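Local coordinates for mandelate racemase/muconate lactonizing protein (Alicyclobacillus acidocaldarius LAA1, PDB 3QLD) that is of unknown function but belongs to the mandelate racemase/muconate lactonizing family of the enolase superfamily, with a TIM-barrel-like domain, at residues Glu148-Leu153 and Ile181-Leu186; Ile172-Asp177 and Pro203-Val208. All blocks are in the same frame, centred on the assembly; numbering follows the deposited sequence.

How the contacts relate
From the N terminus, 148-153 leads into helix 150-162 of the TIM-barrel-like domain; strand 167-171 follows, then the loop 172-177 and helix 178-187. Residues 181-186 on that helix close contact 1, an excursion that includes the loop of contact 2. That loop finds its partner later, at 203-208, beyond strand 192-196, so the two contacts cross rather than nest. Contact 1 joins consecutive outer helices, whereas contact 2 sets the loop after strand 167-171 against the 3-10 turn and first residues of helix 206-211. Neighbouring units are thus joined at two levels, which also touch directly: a salt bridge links Glu148 to Arg176, and Ile181 packs on Ile172.

Contact 1 of 2, residues Glu148-Leu153 and Ile181-Leu186; sequences ESLDVL and IKAVRL
Leu150 and Leu153, on the opening turn of helix 150-162, meet Ala183 and Val184 of helix 178-187 in a wholly apolar contact. The turn is prepared by Ser149, the N-cap residue, whose OG accepts a weak bond from Val152 N at 3.3 Å that is nonetheless almost straight, with an angle of 176° at the hydrogen. Ser149 O takes a hydrogen bond from Leu153 N, also weak, and has a further partner in the hydroxyl of Ser147.

Leu150 comes next. Its CB does not aim directly at the other helix, but CG is swung anti to the backbone N (chi1 179°), and this carries the CD1 methyl of Leu150 across to Ala183 CB at 3.6 Å. The small alanine receives a branch tip here, at the outer, more solvent-accessible part of the contact. One turn further inward, Leu153 starts out toward the partner helix, and its CD2 reaches Val184 CG2 at 3.8 Å, the two side chains crossing at about a right angle, so that single methyls meet instead of whole flanks. Leu150 is exposed whereas Leu153 and Val184 are buried, and the contact therefore runs from surface to interior.

The nearest CA atoms, those of Leu150 and Ala183, are 8.4 Å apart, as expected of helices packed through side chains. Val184 also packs on Ile154 and Val157 of helix 150-162. The paired helices thus lie side by side on the outside of the barrel, with Val184 reaching Ile193 of strand 192-196.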
# COMPACT_ATOMS: atom_id res chain seq x y z
N GLU A 148 -8.86 -32.90 -2.53
CA GLU A 148 -8.48 -33.82 -3.59
C GLU A 148 -9.49 -34.97 -3.68
O GLU A 148 -9.47 -35.74 -4.64
CB GLU A 148 -7.03 -34.30 -3.42
CG GLU A 148 -6.23 -34.30 -4.74
CD GLU A 148 -4.93 -33.50 -4.64
OE1 GLU A 148 -4.07 -33.65 -5.54
OE2 GLU A 148 -4.76 -32.71 -3.69
N SER A 149 -10.39 -35.02 -2.68
CA SER A 149 -11.56 -35.89 -2.66
C SER A 149 -12.84 -35.18 -3.15
O SER A 149 -13.39 -34.30 -2.48
CB SER A 149 -11.78 -36.45 -1.24
OG SER A 149 -13.01 -37.15 -1.13
N LEU A 150 -13.35 -35.60 -4.31
CA LEU A 150 -14.58 -35.04 -4.88
C LEU A 150 -15.82 -35.36 -4.01
O LEU A 150 -16.86 -34.67 -4.08
CB LEU A 150 -14.71 -35.53 -6.33
CG LEU A 150 -15.82 -35.27 -7.36
CD1 LEU A 150 -16.44 -33.86 -7.32
CD2 LEU A 150 -15.25 -35.61 -8.77
N ASP A 151 -15.69 -36.40 -3.18
CA ASP A 151 -16.73 -36.82 -2.23
C ASP A 151 -16.91 -35.81 -1.08
O ASP A 151 -18.03 -35.32 -0.83
CB ASP A 151 -16.42 -38.22 -1.68
CG ASP A 151 -16.40 -39.32 -2.77
OD1 ASP A 151 -17.14 -39.20 -3.79
OD2 ASP A 151 -15.64 -40.32 -2.61
N VAL A 152 -15.80 -35.50 -0.40
CA VAL A 152 -15.77 -34.44 0.61
C VAL A 152 -16.48 -33.20 0.03
O VAL A 152 -17.42 -32.69 0.64
CB VAL A 152 -14.32 -34.07 1.03
CG1 VAL A 152 -14.33 -32.93 2.12
CG2 VAL A 152 -13.55 -35.28 1.53
N LEU A 153 -16.06 -32.77 -1.16
CA LEU A 153 -16.64 -31.58 -1.79
C LEU A 153 -18.18 -31.58 -1.85
O LEU A 153 -18.84 -30.67 -1.32
CB LEU A 153 -16.06 -31.35 -3.19
CG LEU A 153 -16.71 -30.11 -3.80
CD1 LEU A 153 -16.19 -28.85 -3.14
CD2 LEU A 153 -16.54 -30.07 -5.27
N ILE A 181 -16.38 -28.24 -10.31
CA ILE A 181 -17.46 -27.39 -10.82
C ILE A 181 -18.50 -28.16 -11.66
O ILE A 181 -19.71 -27.94 -11.47
CB ILE A 181 -16.94 -26.14 -11.61
CG1 ILE A 181 -16.06 -25.26 -10.70
CG2 ILE A 181 -18.13 -25.36 -12.24
CD1 ILE A 181 -15.16 -24.26 -11.45
N LYS A 182 -18.02 -28.99 -12.57
CA LYS A 182 -18.89 -29.89 -13.41
C LYS A 182 -19.87 -30.69 -12.50
O LYS A 182 -21.10 -30.63 -12.70
CB LYS A 182 -18.02 -30.78 -14.30
CG LYS A 182 -18.70 -31.81 -15.28
CD LYS A 182 -17.63 -32.62 -16.05
CE LYS A 182 -17.05 -33.81 -15.25
NZ LYS A 182 -15.57 -34.14 -15.41
N ALA A 183 -19.31 -31.33 -11.47
CA ALA A 183 -20.08 -32.17 -10.53
C ALA A 183 -21.09 -31.37 -9.76
O ALA A 183 -22.28 -31.75 -9.66
CB ALA A 183 -19.13 -32.96 -9.60
N VAL A 184 -20.67 -30.20 -9.26
CA VAL A 184 -21.59 -29.41 -8.54
C VAL A 184 -22.72 -28.86 -9.41
O VAL A 184 -23.90 -28.93 -9.03
CB VAL A 184 -20.88 -28.36 -7.72
CG1 VAL A 184 -21.84 -27.48 -7.00
CG2 VAL A 184 -19.92 -29.08 -6.76
N ARG A 185 -22.37 -28.36 -10.60
CA ARG A 185 -23.36 -27.86 -11.56
C ARG A 185 -24.40 -28.93 -12.01
O ARG A 185 -25.56 -28.60 -12.18
CB ARG A 185 -22.64 -27.35 -12.83
CG ARG A 185 -23.61 -26.75 -13.91
CD ARG A 185 -24.67 -25.86 -13.29
NE ARG A 185 -24.25 -24.48 -12.97
CZ ARG A 185 -24.79 -23.68 -12.05
NH1 ARG A 185 -25.75 -24.11 -11.23
NH2 ARG A 185 -24.31 -22.44 -11.90
N LEU A 186 -23.95 -30.16 -12.24
CA LEU A 186 -24.88 -31.24 -12.65
C LEU A 186 -25.89 -31.53 -11.52
O LEU A 186 -27.11 -31.49 -11.73
CB LEU A 186 -24.11 -32.49 -13.10
CG LEU A 186 -24.97 -33.71 -13.58
CD1 LEU A 186 -26.13 -33.31 -14.55
CD2 LEU A 186 -24.10 -34.85 -14.19

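Contact 2 of 2, residues Ile172-Asp177 and Pro203-Val208; sequences IAPGRD and PEDAPV
Asp177 and Val208 make the closer of the two touches between the loop 172-177 and the 3-10 turn and helix start at 203-208. The aspartate side chain leaves its backbone toward Val208. Asp177 CB itself is still 5.0 Å from Val208 CG1. The carboxylate carbon, Asp177 CG, comes to 3.8 Å of Val208 CG1, and Asp177 OD1 to 3.9 Å of the same methyl. At the tip, Asp177 OD2 stands only 3.0 Å from Val208 CG1, shorter than an ordinary carbon-oxygen contact, so the exact value is doubtful. The same OD2 is hydrogen-bonded to the hydroxyl of Tyr201, just ahead of the second segment. Asp177 occupies the N-cap position before helix 178-187, yet its side chain makes no capping bond.

A looser touch lies nearer the surface, where the Pro174 ring crosses Asp205 at about a right angle, Pro174 CG lying 4.2 Å from Asp205 OD2. That oxygen accepts a hydrogen bond from the backbone N of Arg202. Pro174 is held out by a type II beta turn from Ala173 to Arg176, closed by Arg176 N on Ala173 O at 2.9 Å, with Gly175 at the third position adopting a positive phi of 96°.

Each touch therefore sets a carboxylate oxygen against a carbon. The loop after strand 167-171 meets the 3-10 turn and first residues of helix 206-211 by van der Waals contact, while the polar needs of these oxygens are met at least partly by Tyr201 and Arg202, close in sequence to the second segment.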
# COMPACT_ATOMS: atom_id res chain seq x y z
N ILE A 172 -10.87 -22.93 -6.19
CA ILE A 172 -10.36 -23.64 -7.30
C ILE A 172 -8.87 -23.29 -7.59
O ILE A 172 -8.38 -22.23 -7.14
CB ILE A 172 -11.18 -23.38 -8.59
CG1 ILE A 172 -11.11 -21.89 -8.99
CG2 ILE A 172 -12.62 -23.95 -8.39
CD1 ILE A 172 -11.51 -21.67 -10.49
N ALA A 173 -8.18 -24.22 -8.25
CA ALA A 173 -6.81 -24.04 -8.68
C ALA A 173 -6.56 -24.92 -9.86
O ALA A 173 -7.36 -25.81 -10.15
CB ALA A 173 -5.80 -24.33 -7.53
N PRO A 174 -5.48 -24.65 -10.61
CA PRO A 174 -5.21 -25.44 -11.81
C PRO A 174 -5.14 -26.93 -11.46
O PRO A 174 -4.45 -27.28 -10.52
CB PRO A 174 -3.86 -24.91 -12.26
CG PRO A 174 -3.83 -23.46 -11.70
CD PRO A 174 -4.45 -23.61 -10.37
N GLY A 175 -5.91 -27.76 -12.16
CA GLY A 175 -5.88 -29.21 -11.93
C GLY A 175 -6.97 -29.66 -11.00
O GLY A 175 -7.24 -30.87 -10.88
N ARG A 176 -7.57 -28.70 -10.29
CA ARG A 176 -8.67 -28.98 -9.35
C ARG A 176 -9.65 -27.85 -9.55
O ARG A 176 -9.82 -27.00 -8.70
CB ARG A 176 -8.15 -29.06 -7.91
CG ARG A 176 -6.59 -29.20 -7.81
CD ARG A 176 -6.03 -30.05 -6.64
NE ARG A 176 -6.83 -29.98 -5.41
CZ ARG A 176 -6.34 -29.75 -4.19
NH1 ARG A 176 -7.18 -29.72 -3.14
NH2 ARG A 176 -5.03 -29.55 -4.00
N ASP A 177 -10.32 -27.87 -10.70
CA ASP A 177 -11.27 -26.84 -11.06
C ASP A 177 -12.46 -27.43 -11.83
O ASP A 177 -13.57 -27.46 -11.29
CB ASP A 177 -10.60 -25.66 -11.84
CG ASP A 177 -9.59 -26.13 -12.92
OD1 ASP A 177 -9.71 -27.22 -13.50
OD2 ASP A 177 -8.64 -25.37 -13.21
N PRO A 203 -1.33 -16.51 -17.15
CA PRO A 203 -1.89 -16.35 -18.48
C PRO A 203 -1.93 -17.59 -19.38
O PRO A 203 -2.90 -17.74 -20.18
CB PRO A 203 -1.05 -15.23 -19.07
CG PRO A 203 -0.73 -14.39 -17.86
CD PRO A 203 -0.37 -15.43 -16.83
N GLU A 204 -0.95 -18.50 -19.23
CA GLU A 204 -0.91 -19.77 -19.98
C GLU A 204 -2.08 -20.74 -19.68
O GLU A 204 -2.35 -21.65 -20.43
CB GLU A 204 0.40 -20.53 -19.74
CG GLU A 204 1.59 -19.81 -20.26
CD GLU A 204 2.28 -18.96 -19.19
OE1 GLU A 204 1.58 -18.38 -18.30
OE2 GLU A 204 3.53 -18.85 -19.30
N ASP A 205 -2.76 -20.51 -18.57
CA ASP A 205 -3.90 -21.31 -18.08
C ASP A 205 -5.26 -20.85 -18.64
O ASP A 205 -6.31 -21.43 -18.33
CB ASP A 205 -3.93 -21.21 -16.57
CG ASP A 205 -2.70 -21.87 -15.88
OD1 ASP A 205 -2.29 -22.98 -16.31
OD2 ASP A 205 -2.17 -21.28 -14.88
N ALA A 206 -5.25 -19.80 -19.45
CA ALA A 206 -6.48 -19.30 -20.04
C ALA A 206 -7.37 -20.40 -20.68
O ALA A 206 -8.59 -20.33 -20.49
CB ALA A 206 -6.23 -18.13 -21.06
N PRO A 207 -6.79 -21.38 -21.41
CA PRO A 207 -7.67 -22.40 -22.00
C PRO A 207 -8.50 -23.17 -20.95
O PRO A 207 -9.68 -23.45 -21.14
CB PRO A 207 -6.68 -23.31 -22.74
CG PRO A 207 -5.60 -22.30 -23.19
CD PRO A 207 -5.40 -21.55 -21.89
N VAL A 208 -7.90 -23.48 -19.79
CA VAL A 208 -8.62 -24.14 -18.69
C VAL A 208 -9.74 -23.33 -18.13
O VAL A 208 -10.84 -23.84 -17.82
CB VAL A 208 -7.59 -24.55 -17.53
CG1 VAL A 208 -8.29 -24.75 -16.17
CG2 VAL A 208 -6.82 -25.82 -17.94